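Local structure of DNA-binding response regulator, merR family (Colwellia psychrerythraea, 3CNB) at residues A[16-19]-A[20-24]; A[40-43]-A[44-47]; A[66-69]-A[70-73]; A[72-75]-A[76-80]; A[117-120]-A[121-125]. The protein probably binds DNA as a MerR-type response regulator, of which this chain is the CheY-like receiver domain, predicted to be controlled by phosphorylation. All blocks are in the same frame, centred on the assembly; numbering follows the deposited sequence.

Contact 1 (A[16-19]-A[20-24])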
loop_
_atom_site.group_PDB
_atom_site.type_symbol
_atom_site.label_atom_id
_atom_site.label_comp_id
_atom_site.label_asym_id
_atom_site.label_seq_id
_atom_site.Cartn_x
_atom_site.Cartn_y
_atom_site.Cartn_z
ATOM N N ASP A 16 9.027 6.290 -0.765
ATOM C CA ASP A 16 10.139 7.128 -1.196
ATOM C C ASP A 16 11.496 6.491 -1.293
ATOM O O ASP A 16 12.370 7.049 -1.880
ATOM C CB ASP A 16 10.204 8.513 -0.537
ATOM C CG ASP A 16 10.191 8.458 0.944
ATOM O OD1 ASP A 16 10.182 7.355 1.454
ATOM O OD2 ASP A 16 10.186 9.475 1.605
ATOM N N ASP A 17 11.651 5.305 -0.727
ATOM C CA ASP A 17 12.880 4.524 -0.868
ATOM C C ASP A 17 12.867 3.849 -2.236
ATOM O O ASP A 17 12.118 2.902 -2.458
ATOM C CB ASP A 17 12.980 3.502 0.267
ATOM C CG ASP A 17 14.322 2.774 0.322
ATOM O OD1 ASP A 17 15.061 2.702 -0.682
ATOM O OD2 ASP A 17 14.625 2.238 1.406
ATOM N N LYS A 18 13.721 4.335 -3.136
ATOM C CA LYS A 18 13.782 3.884 -4.523
ATOM C C LYS A 18 14.157 2.409 -4.697
ATOM O O LYS A 18 13.504 1.699 -5.460
ATOM C CB LYS A 18 14.771 4.746 -5.305
ATOM C CG LYS A 18 14.308 5.158 -6.689
ATOM C CD LYS A 18 14.590 4.116 -7.755
ATOM C CE LYS A 18 14.334 4.691 -9.145
ATOM N NZ LYS A 18 14.444 3.663 -10.210
ATOM N N GLU A 19 15.209 1.969 -4.008
ATOM C CA GLU A 19 15.704 0.597 -4.121
ATOM C C GLU A 19 14.658 -0.404 -3.648
ATOM O O GLU A 19 14.432 -1.424 -4.298
ATOM C CB GLU A 19 16.981 0.423 -3.302
ATOM C CG GLU A 19 18.272 0.791 -4.025
ATOM C CD GLU A 19 19.509 0.269 -3.286
ATOM O OE1 GLU A 19 20.487 1.037 -3.136
ATOM O OE2 GLU A 19 19.494 -0.909 -2.845
ATOM N N PHE A 20 14.033 -0.087 -2.510
ATOM C CA PHE A 20 12.948 -0.880 -1.949
ATOM C C PHE A 20 11.685 -0.860 -2.821
ATOM O O PHE A 20 11.050 -1.902 -3.016
ATOM C CB PHE A 20 12.610 -0.438 -0.519
ATOM C CG PHE A 20 11.545 -1.282 0.123
ATOM C CD1 PHE A 20 11.786 -2.637 0.408
ATOM C CD2 PHE A 20 10.288 -0.743 0.402
ATOM C CE1 PHE A 20 10.773 -3.423 0.975
ATOM C CE2 PHE A 20 9.277 -1.513 0.972
ATOM C CZ PHE A 20 9.510 -2.853 1.261
ATOM N N ALA A 21 11.336 0.315 -3.350
ATOM C CA ALA A 21 10.185 0.449 -4.243
ATOM C C ALA A 21 10.334 -0.387 -5.504
ATOM O O ALA A 21 9.337 -0.896 -6.025
ATOM C CB ALA A 21 9.935 1.925 -4.613
ATOM N N ASP A 22 11.568 -0.521 -5.997
ATOM C CA ASP A 22 11.840 -1.298 -7.213
ATOM C C ASP A 22 11.803 -2.791 -6.896
ATOM O O ASP A 22 11.430 -3.598 -7.746
ATOM C CB ASP A 22 13.210 -0.946 -7.823
ATOM C CG ASP A 22 13.276 0.483 -8.404
ATOM O OD1 ASP A 22 12.261 1.220 -8.395
ATOM O OD2 ASP A 22 14.378 0.868 -8.859
ATOM N N MET A 23 12.207 -3.143 -5.675
ATOM C CA MET A 23 12.205 -4.538 -5.219
ATOM C C MET A 23 10.784 -5.035 -4.969
ATOM O O MET A 23 10.399 -6.108 -5.454
ATOM C CB MET A 23 13.078 -4.722 -3.968
ATOM C CG MET A 23 12.729 -5.972 -3.137
ATOM S SD MET A 23 13.812 -6.304 -1.749
ATOM C CE MET A 23 15.397 -6.199 -2.628
ATOM N N LEU A 24 10.008 -4.246 -4.224
ATOM C CA LEU A 24 8.582 -4.519 -4.033
ATOM C C LEU A 24 7.838 -4.608 -5.361
ATOM O O LEU A 24 6.969 -5.458 -5.539
ATOM C CB LEU A 24 7.950 -3.455 -3.126
ATOM C CG LEU A 24 6.485 -3.640 -2.714
ATOM C CD1 LEU A 24 6.263 -4.979 -2.017
ATOM C CD2 LEU A 24 6.049 -2.510 -1.823
#
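K18 and D22, four residues apart on the first turns of helix 18-31, form a salt bridge in which K18 NZ stands 3.1 Å from D22 OD2 and meets that oxygen on its syn side, the side of OD1. The lysine reaches back to the carboxylate because its chain bends about the CB-CG bond (chi2 -85°), and this lays CD alongside the acid as well, with K18 CD 3.4 Å from D22 OD2. The other carboxylate oxygen, D22 OD1, has a weak bond to the hydroxyl of Y41, tying the pair to the loop after strand 36-40.

Beneath the side chains the helix is launched by D17, its N-cap. The carbonyl D17 O takes a hydrogen bond from A21 N at 2.8 Å, while the carboxylate turns back to the helix start: with CG opposite the backbone N (chi1 -172°), D17 OD1 accepts from F20 N in a straight but long and weak bond of 3.5 Å. The same acid leans on the aromatic residue, D17 CG lying 3.7 Å from F20 CB, with carboxylate and ring planes 52° apart.

Packing takes over at F20, whose ring leads away to M90, L115 and F117. D16, just before the cap, touches D61, the predicted phosphorylation site. An acidic loop after the first strand, beside that aspartate, is as in other CheY-like receiver domains; here its D17 also caps the helix.

Contact 2 (A[40-43]-A[44-47])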
loop_
_atom_site.group_PDB
_atom_site.type_symbol
_atom_site.label_atom_id
_atom_site.label_comp_id
_atom_site.label_asym_id
_atom_site.label_seq_id
_atom_site.Cartn_x
_atom_site.Cartn_y
_atom_site.Cartn_z
ATOM N N ALA A 40 4.561 5.733 -6.750
ATOM C CA ALA A 40 4.594 7.133 -6.412
ATOM C C ALA A 40 5.717 7.336 -5.388
ATOM O O ALA A 40 5.687 6.775 -4.277
ATOM C CB ALA A 40 3.267 7.551 -5.871
ATOM N N TYR A 41 6.722 8.123 -5.786
ATOM C CA TYR A 41 7.937 8.318 -4.999
ATOM C C TYR A 41 7.853 9.482 -4.048
ATOM O O TYR A 41 8.758 9.686 -3.244
ATOM C CB TYR A 41 9.143 8.555 -5.919
ATOM C CG TYR A 41 9.600 7.344 -6.706
ATOM C CD1 TYR A 41 10.229 6.272 -6.077
ATOM C CD2 TYR A 41 9.414 7.281 -8.083
ATOM C CE1 TYR A 41 10.651 5.157 -6.809
ATOM C CE2 TYR A 41 9.831 6.182 -8.817
ATOM C CZ TYR A 41 10.446 5.126 -8.175
ATOM O OH TYR A 41 10.861 4.045 -8.922
ATOM N N ASN A 42 6.779 10.256 -4.141
ATOM C CA ASN A 42 6.657 11.469 -3.333
ATOM C C ASN A 42 5.185 11.722 -3.054
ATOM O O ASN A 42 4.359 11.150 -3.754
ATOM C CB ASN A 42 7.303 12.662 -4.064
ATOM C CG ASN A 42 6.645 12.966 -5.389
ATOM O OD1 ASN A 42 5.485 13.385 -5.451
ATOM N ND2 ASN A 42 7.397 12.770 -6.472
ATOM N N PRO A 43 4.850 12.591 -2.066
ATOM C CA PRO A 43 3.431 12.779 -1.710
ATOM C C PRO A 43 2.497 13.287 -2.820
ATOM O O PRO A 43 1.326 12.891 -2.844
ATOM C CB PRO A 43 3.480 13.775 -0.546
ATOM C CG PRO A 43 4.889 13.726 -0.036
ATOM C CD PRO A 43 5.737 13.423 -1.223
ATOM N N PHE A 44 2.983 14.145 -3.724
ATOM C CA PHE A 44 2.118 14.706 -4.771
ATOM C C PHE A 44 1.727 13.617 -5.746
ATOM O O PHE A 44 0.546 13.480 -6.119
ATOM C CB PHE A 44 2.794 15.857 -5.552
ATOM C CG PHE A 44 1.961 16.364 -6.698
ATOM C CD1 PHE A 44 1.055 17.407 -6.508
ATOM C CD2 PHE A 44 2.059 15.779 -7.972
ATOM C CE1 PHE A 44 0.266 17.875 -7.570
ATOM C CE2 PHE A 44 1.279 16.213 -9.028
ATOM C CZ PHE A 44 0.373 17.280 -8.838
ATOM N N ASP A 45 2.742 12.870 -6.169
ATOM C CA ASP A 45 2.566 11.748 -7.068
ATOM C C ASP A 45 1.625 10.719 -6.451
ATOM O O ASP A 45 0.779 10.167 -7.157
ATOM C CB ASP A 45 3.914 11.142 -7.445
ATOM C CG ASP A 45 4.714 12.029 -8.421
ATOM O OD1 ASP A 45 4.151 12.988 -8.979
ATOM O OD2 ASP A 45 5.917 11.758 -8.641
ATOM N N ALA A 46 1.732 10.508 -5.136
ATOM C CA ALA A 46 0.775 9.638 -4.415
ATOM C C ALA A 46 -0.665 10.131 -4.563
ATOM O O ALA A 46 -1.547 9.352 -4.946
ATOM C CB ALA A 46 1.163 9.508 -2.959
ATOM N N GLY A 47 -0.888 11.433 -4.325
ATOM C CA GLY A 47 -2.220 12.038 -4.490
ATOM C C GLY A 47 -2.746 11.910 -5.904
ATOM O O GLY A 47 -3.913 11.583 -6.130
HETATM O O HOH W 1 6.833 9.200 -8.501
#
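N42 and D45 face one another at the start of helix 43-52, their flat ends inclined by 46° so that amide and carboxylate meet askew. N42 CG sits between its own backbone N and carbonyl carbon (chi1 61°), which turns the amide back over the first turn and gives its two ends different tasks. The oxygen caps the helix: D45 N donates to N42 OD1 at 2.9 Å in an almost straight bond of 173°, arriving tilted from the amide plane. The nitrogen meets the carboxylate, with N42 ND2 only 2.8 Å from D45 OD2, yet the bond is bent and weak. N-cap and third helical residue thus bond in both directions, but the return bond comes from the side-chain nitrogen, so this is an asparagine N-cap and not a full capping box.

D45 OD2 has another partner in a bound water, which donates to it at 2.7 Å and accepts from Y41 N, linking the acid to the approaching loop. The other oxygen, D45 OD1, lies at the edge of the F44 ring, in its plane.

On the inner side A40 points its methyl at the turn; A40 CB lies 3.4 Å from A46 N and makes an apolar contact with A46 CB. From there A40 reaches L12 and A46 reaches I14 of strand 10-14. The backbone bonds A46 N to N42 O and G47 N to P43 O carry the helix onward.

Chemically, N42 satisfies a first-turn N-H that has no helical acceptor, and D45, with two donors on one oxygen, probably has its negative charge further eased by the helix N terminus.

Contact 3 (A[66-69]-A[70-73])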
loop_
_atom_site.group_PDB
_atom_site.type_symbol
_atom_site.label_atom_id
_atom_site.label_comp_id
_atom_site.label_asym_id
_atom_site.label_seq_id
_atom_site.Cartn_x
_atom_site.Cartn_y
_atom_site.Cartn_z
ATOM N N GLY A 66 7.178 13.918 4.503
ATOM C CA GLY A 66 6.298 14.982 4.007
ATOM C C GLY A 66 4.864 14.570 3.696
ATOM O O GLY A 66 4.151 15.288 2.987
ATOM N N MET A 67 4.447 13.409 4.199
ATOM C CA MET A 67 3.033 13.031 4.173
ATOM C C MET A 67 2.640 12.227 5.401
ATOM O O MET A 67 3.435 11.470 5.950
ATOM C CB MET A 67 2.615 12.332 2.862
ATOM C CG MET A 67 2.990 10.872 2.693
ATOM S SD MET A 67 1.863 9.970 1.561
ATOM C CE MET A 67 2.187 8.369 2.302
ATOM N N ASP A 68 1.400 12.414 5.827
ATOM C CA ASP A 68 0.865 11.715 6.967
ATOM C C ASP A 68 0.135 10.486 6.417
ATOM O O ASP A 68 -0.962 10.619 5.908
ATOM C CB ASP A 68 -0.090 12.667 7.684
ATOM C CG ASP A 68 -0.677 12.093 8.967
ATOM O OD1 ASP A 68 -1.154 12.902 9.791
ATOM O OD2 ASP A 68 -0.697 10.865 9.163
ATOM N N GLY A 69 0.750 9.302 6.534
ATOM C CA GLY A 69 0.161 8.035 6.040
ATOM C C GLY A 69 -1.156 7.650 6.694
ATOM O O GLY A 69 -2.029 7.028 6.068
ATOM N N PHE A 70 -1.323 8.031 7.953
ATOM C CA PHE A 70 -2.559 7.738 8.688
ATOM C C PHE A 70 -3.745 8.495 8.111
ATOM O O PHE A 70 -4.834 7.936 7.900
ATOM C CB PHE A 70 -2.364 8.059 10.167
ATOM C CG PHE A 70 -1.301 7.216 10.823
ATOM C CD1 PHE A 70 -1.624 5.985 11.401
ATOM C CD2 PHE A 70 0.020 7.640 10.845
ATOM C CE1 PHE A 70 -0.632 5.197 12.002
ATOM C CE2 PHE A 70 1.008 6.876 11.434
ATOM C CZ PHE A 70 0.694 5.647 12.012
ATOM N N SER A 71 -3.492 9.762 7.792
ATOM C CA SER A 71 -4.462 10.649 7.181
ATOM C C SER A 71 -4.826 10.208 5.753
ATOM O O SER A 71 -6.008 10.187 5.379
ATOM C CB SER A 71 -3.871 12.078 7.165
ATOM O OG SER A 71 -4.882 13.038 7.369
ATOM N N ILE A 72 -3.797 9.882 4.967
ATOM C CA ILE A 72 -3.925 9.397 3.595
ATOM C C ILE A 72 -4.774 8.114 3.556
ATOM O O ILE A 72 -5.701 7.987 2.742
ATOM C CB ILE A 72 -2.536 9.165 2.959
ATOM C CG1 ILE A 72 -2.014 10.464 2.335
ATOM C CG2 ILE A 72 -2.630 8.225 1.748
ATOM C CD1 ILE A 72 -1.440 11.487 3.242
ATOM N N CYS A 73 -4.476 7.184 4.459
ATOM C CA CYS A 73 -5.262 5.942 4.580
ATOM C C CYS A 73 -6.726 6.222 4.907
ATOM O O CYS A 73 -7.632 5.663 4.289
ATOM C CB CYS A 73 -4.677 5.037 5.661
ATOM S SG CYS A 73 -5.534 3.438 5.821
#
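D68 and the two residues F70 and S71 share a polar cap at the start of helix 69-77. One carboxylate oxygen serves both backbone donors: D68 OD2 lies 3.1 Å from F70 N and 3.3 Å from S71 N. Both bonds are weak, the first sharply bent at 125° and the second long though nearly straight. The acid gets there with CG opposite its backbone N (chi1 -177°). Behind this cap the regular helix bonds begin, C73 N to G69 O being 2.9 Å long.

The same oxygen also touches the aromatic side chain. D68 OD2 comes up at the edge of the F70 ring, in its plane, 3.7 Å from F70 CD2, where the ring's hydrogens lie. The ring itself has a cation-pi partner in R101 and packs on N98 and I102 of helix 96-104.

Apolar packing joins M67 to I72, which cross at about a right angle. M67 SD sits 4.0 Å from I72 CG1, and both side chains also rest on L60 of strand 57-61.

Taken together, a single carboxylate oxygen is spread over two N-H groups and an electropositive ring edge. It therefore makes several modest contacts, whose sum probably stabilises the charge beside the helix N terminus.

Contact 4 (A[72-75]-A[76-80])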
loop_
_atom_site.group_PDB
_atom_site.type_symbol
_atom_site.label_atom_id
_atom_site.label_comp_id
_atom_site.label_asym_id
_atom_site.label_seq_id
_atom_site.Cartn_x
_atom_site.Cartn_y
_atom_site.Cartn_z
ATOM N N ILE A 72 -3.797 9.882 4.967
ATOM C CA ILE A 72 -3.925 9.397 3.595
ATOM C C ILE A 72 -4.774 8.114 3.556
ATOM O O ILE A 72 -5.701 7.987 2.742
ATOM C CB ILE A 72 -2.536 9.165 2.959
ATOM C CG1 ILE A 72 -2.014 10.464 2.335
ATOM C CG2 ILE A 72 -2.630 8.225 1.748
ATOM C CD1 ILE A 72 -1.440 11.487 3.242
ATOM N N CYS A 73 -4.476 7.184 4.459
ATOM C CA CYS A 73 -5.262 5.942 4.580
ATOM C C CYS A 73 -6.726 6.222 4.907
ATOM O O CYS A 73 -7.632 5.663 4.289
ATOM C CB CYS A 73 -4.677 5.037 5.661
ATOM S SG CYS A 73 -5.534 3.438 5.821
ATOM N N HIS A 74 -6.950 7.097 5.879
ATOM C CA HIS A 74 -8.293 7.526 6.226
ATOM C C HIS A 74 -9.018 8.141 5.033
ATOM O O HIS A 74 -10.158 7.758 4.742
ATOM C CB HIS A 74 -8.229 8.519 7.384
ATOM C CG HIS A 74 -9.568 8.981 7.857
ATOM N ND1 HIS A 74 -10.615 8.115 8.088
ATOM C CD2 HIS A 74 -10.023 10.217 8.168
ATOM C CE1 HIS A 74 -11.661 8.800 8.511
ATOM N NE2 HIS A 74 -11.325 10.076 8.576
ATOM N N ARG A 75 -8.357 9.059 4.321
ATOM C CA ARG A 75 -8.936 9.653 3.085
ATOM C C ARG A 75 -9.273 8.622 2.015
ATOM O O ARG A 75 -10.294 8.754 1.356
ATOM C CB ARG A 75 -8.023 10.748 2.480
ATOM C CG ARG A 75 -8.524 11.383 1.155
ATOM C CD ARG A 75 -7.843 10.757 -0.085
ATOM N NE ARG A 75 -8.384 11.270 -1.349
ATOM C CZ ARG A 75 -9.345 10.693 -2.067
ATOM N NH1 ARG A 75 -9.887 9.549 -1.675
ATOM N NH2 ARG A 75 -9.760 11.256 -3.193
ATOM N N ILE A 76 -8.405 7.627 1.809
ATOM C CA ILE A 76 -8.680 6.573 0.814
ATOM C C ILE A 76 -9.926 5.771 1.200
ATOM O O ILE A 76 -10.841 5.598 0.396
ATOM C CB ILE A 76 -7.482 5.598 0.590
ATOM C CG1 ILE A 76 -6.336 6.315 -0.135
ATOM C CG2 ILE A 76 -7.940 4.329 -0.234
ATOM C CD1 ILE A 76 -4.955 5.696 0.054
ATOM N N LYS A 77 -9.960 5.308 2.445
ATOM C CA LYS A 77 -10.994 4.359 2.876
ATOM C C LYS A 77 -12.343 4.994 3.238
ATOM O O LYS A 77 -13.335 4.280 3.393
ATOM C CB LYS A 77 -10.462 3.479 4.032
ATOM C CG LYS A 77 -9.278 2.581 3.623
ATOM C CD LYS A 77 -9.686 1.561 2.559
ATOM C CE LYS A 77 -10.676 0.501 3.079
ATOM N NZ LYS A 77 -10.866 -0.540 2.023
ATOM N N SER A 78 -12.398 6.320 3.369
ATOM C CA SER A 78 -13.653 6.995 3.734
ATOM C C SER A 78 -14.305 7.782 2.590
ATOM O O SER A 78 -15.331 8.436 2.797
ATOM C CB SER A 78 -13.458 7.931 4.923
ATOM O OG SER A 78 -12.497 8.932 4.617
ATOM N N THR A 79 -13.720 7.720 1.398
ATOM C CA THR A 79 -14.236 8.438 0.231
ATOM C C THR A 79 -14.805 7.403 -0.711
ATOM O O THR A 79 -14.114 6.436 -1.039
ATOM C CB THR A 79 -13.112 9.252 -0.465
ATOM O OG1 THR A 79 -12.535 10.166 0.476
ATOM C CG2 THR A 79 -13.605 10.044 -1.686
ATOM N N PRO A 80 -16.076 7.589 -1.132
ATOM C CA PRO A 80 -16.792 6.649 -1.980
ATOM C C PRO A 80 -15.994 6.097 -3.143
ATOM O O PRO A 80 -16.005 4.881 -3.362
ATOM C CB PRO A 80 -17.982 7.472 -2.483
ATOM C CG PRO A 80 -18.276 8.380 -1.326
ATOM C CD PRO A 80 -16.943 8.727 -0.737
#
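I76 begins the last turn of helix 69-77 by setting CD1 3.8 Å from I72 CG2, the two isoleucines crossing at a slant. Its backbone N bonds to I72 O in the regular way, and its side chain goes on to V87 and I85. K77 continues the helix with a 3.0 Å bond from its N to C73 O. Its bent chain rests CG against that same carbonyl before NZ leaves for A83 O and I85 O.

At S78 the hydroxyl folds back on the helix. With OG lodged between backbone N and carbonyl carbon (chi1 60°), S78 OG donates to H74 O at 2.6 Å, approaching from above the carbonyl plane, and a weak bond from S78 N reaches the same oxygen. OG also lies over one face of the H74 imidazole, toward its rim.

T79 also turns its hydroxyl back four residues, but without a backbone bond beside it. T79 OG1 donates to R75 O at 2.8 Å, here in the carbonyl plane. The arginine, bent at chi2, passes T79 obliquely, R75 NH1 coming 3.5 Å from T79 CB, while its chain also touches L50 and H51.

Hydroxyls thus close two late carbonyls at a helix C terminus, within the beta-alpha-beta crossover from strand 57-61 to strand 86-91 of the receiver fold.

Contact 5 (A[117-120]-A[121-125])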
loop_
_atom_site.group_PDB
_atom_site.type_symbol
_atom_site.label_atom_id
_atom_site.label_comp_id
_atom_site.label_asym_id
_atom_site.label_seq_id
_atom_site.Cartn_x
_atom_site.Cartn_y
_atom_site.Cartn_z
ATOM N N PHE A 117 8.398 -11.151 3.147
ATOM C CA PHE A 117 7.847 -11.412 1.827
ATOM C C PHE A 117 7.068 -12.743 1.691
ATOM O O PHE A 117 6.205 -12.862 0.839
ATOM C CB PHE A 117 8.949 -11.297 0.771
ATOM C CG PHE A 117 9.313 -9.877 0.430
ATOM C CD1 PHE A 117 8.622 -9.195 -0.556
ATOM C CD2 PHE A 117 10.350 -9.230 1.095
ATOM C CE1 PHE A 117 8.951 -7.885 -0.886
ATOM C CE2 PHE A 117 10.692 -7.917 0.780
ATOM C CZ PHE A 117 9.992 -7.243 -0.212
ATOM N N THR A 118 7.377 -13.737 2.517
ATOM C CA THR A 118 6.527 -14.951 2.599
ATOM C C THR A 118 5.101 -14.632 3.087
ATOM O O THR A 118 4.094 -15.031 2.479
ATOM C CB THR A 118 7.171 -15.983 3.540
ATOM O OG1 THR A 118 8.430 -16.373 2.991
ATOM C CG2 THR A 118 6.296 -17.237 3.719
ATOM N N LEU A 119 5.018 -13.909 4.189
ATOM C CA LEU A 119 3.718 -13.461 4.676
ATOM C C LEU A 119 2.971 -12.546 3.676
ATOM O O LEU A 119 1.774 -12.714 3.446
ATOM C CB LEU A 119 3.908 -12.782 6.019
ATOM C CG LEU A 119 2.673 -12.196 6.724
ATOM C CD1 LEU A 119 1.548 -13.235 6.937
ATOM C CD2 LEU A 119 3.103 -11.562 8.039
ATOM N N LEU A 120 3.688 -11.606 3.064
ATOM C CA LEU A 120 3.090 -10.729 2.061
ATOM C C LEU A 120 2.529 -11.464 0.859
ATOM O O LEU A 120 1.426 -11.159 0.416
ATOM C CB LEU A 120 4.086 -9.657 1.601
ATOM C CG LEU A 120 3.559 -8.769 0.452
ATOM C CD1 LEU A 120 2.477 -7.776 0.979
ATOM C CD2 LEU A 120 4.675 -8.040 -0.310
ATOM N N GLU A 121 3.278 -12.435 0.347
ATOM C CA GLU A 121 2.830 -13.274 -0.771
ATOM C C GLU A 121 1.448 -13.898 -0.499
ATOM O O GLU A 121 0.552 -13.781 -1.324
ATOM C CB GLU A 121 3.874 -14.353 -1.070
ATOM C CG GLU A 121 3.670 -15.110 -2.393
ATOM C CD GLU A 121 2.979 -16.463 -2.238
ATOM O OE1 GLU A 121 2.896 -17.199 -3.247
ATOM O OE2 GLU A 121 2.527 -16.808 -1.120
ATOM N N LYS A 122 1.290 -14.527 0.668
ATOM C CA LYS A 122 0.026 -15.152 1.094
ATOM C C LYS A 122 -1.068 -14.113 1.266
ATOM O O LYS A 122 -2.184 -14.292 0.773
ATOM C CB LYS A 122 0.233 -15.824 2.451
ATOM C CG LYS A 122 -0.907 -16.720 2.917
ATOM C CD LYS A 122 -0.476 -18.161 2.811
ATOM C CE LYS A 122 -1.394 -19.089 3.555
ATOM N NZ LYS A 122 -0.700 -20.385 3.724
ATOM N N THR A 123 -0.727 -13.037 1.984
ATOM C CA THR A 123 -1.658 -11.981 2.383
ATOM C C THR A 123 -2.273 -11.281 1.193
ATOM O O THR A 123 -3.488 -11.267 1.061
ATOM C CB THR A 123 -0.981 -10.950 3.308
ATOM O OG1 THR A 123 -0.471 -11.622 4.461
ATOM C CG2 THR A 123 -1.966 -9.891 3.769
ATOM N N ILE A 124 -1.443 -10.740 0.304
ATOM C CA ILE A 124 -1.970 -10.001 -0.849
ATOM C C ILE A 124 -2.808 -10.869 -1.784
ATOM O O ILE A 124 -3.824 -10.406 -2.291
ATOM C CB ILE A 124 -0.870 -9.187 -1.632
ATOM C CG1 ILE A 124 -1.523 -8.182 -2.596
ATOM C CG2 ILE A 124 0.096 -10.114 -2.389
ATOM C CD1 ILE A 124 -0.545 -7.143 -3.173
ATOM N N LYS A 125 -2.398 -12.120 -2.000
ATOM C CA LYS A 125 -3.190 -13.054 -2.809
ATOM C C LYS A 125 -4.576 -13.302 -2.188
ATOM O O LYS A 125 -5.596 -13.235 -2.869
ATOM C CB LYS A 125 -2.436 -14.372 -2.980
ATOM C CG LYS A 125 -1.224 -14.288 -3.890
ATOM C CD LYS A 125 -1.055 -15.568 -4.689
ATOM C CE LYS A 125 -0.400 -16.675 -3.889
ATOM N NZ LYS A 125 -0.285 -17.920 -4.697
HETATM O O HOH W 2 3.796 -17.543 1.249
#
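T123 spends both of its donors on one acceptor, L119 O. The backbone T123 N bonds to it at 2.9 Å, close to the line of the carbonyl, while the hydroxyl T123 OG1 adds a 2.7 Å bond from above the carbonyl plane. OG1 is swung to that carbonyl by lying opposite its own carbonyl carbon (chi1 -58°), which also brings it against the leucine chain: L119 CD1 is 3.6 Å from T123 OG1. The hydroxyl is thereby satisfied within the helix, and the residue can turn the rest of its side chain to F111 of strand 109-112.

T118 O is served differently. Its helical donor K122 N is distant, at 3.4 Å, and the bond is weak; a water also donates to T118 O at 2.8 Å, probably compensating in part. The same water gives its second hydrogen to E121 OE2, bridging main chain and carboxylate. The remaining carboxylate oxygen, E121 OE1, forms a long salt bridge to K125 NZ one turn on.

The other carbonyls keep the usual i to i+4 pairing, F117 O accepting from E121 N and L120 O from I124 N at 2.9 Å.

L120 and I124 mark the buried side, touching M59 and V57 and the residues of helix 18-31. A polar, watered flank and an apolar one make this the amphipathic C-terminal helix of the CheY-like receiver domain, packed on its parallel sheet.

How the contacts relate
From the N terminus, contact 1 starts helix 18-31 after strand 10-14, contact 2 turns the chain from strand 36-40 into helix 43-52, and contact 3 turns the loop after strand 57-61 into helix 69-77. Contact 4 ends that helix, sharing I72 and C73 with contact 3, and contact 5 opens the final helix, 117-129. All are local; contacts 3 and 4 overlap end to end, and none nests or crosses. Y41 joins contact 2 to contact 1, P43 packs contact 2 on G66 and M67 of contact 3, and L24 and F20 bring contact 1 against F117 and L120 of contact 5. Contact 4 lies across the chain's centre from contacts 1 and 5.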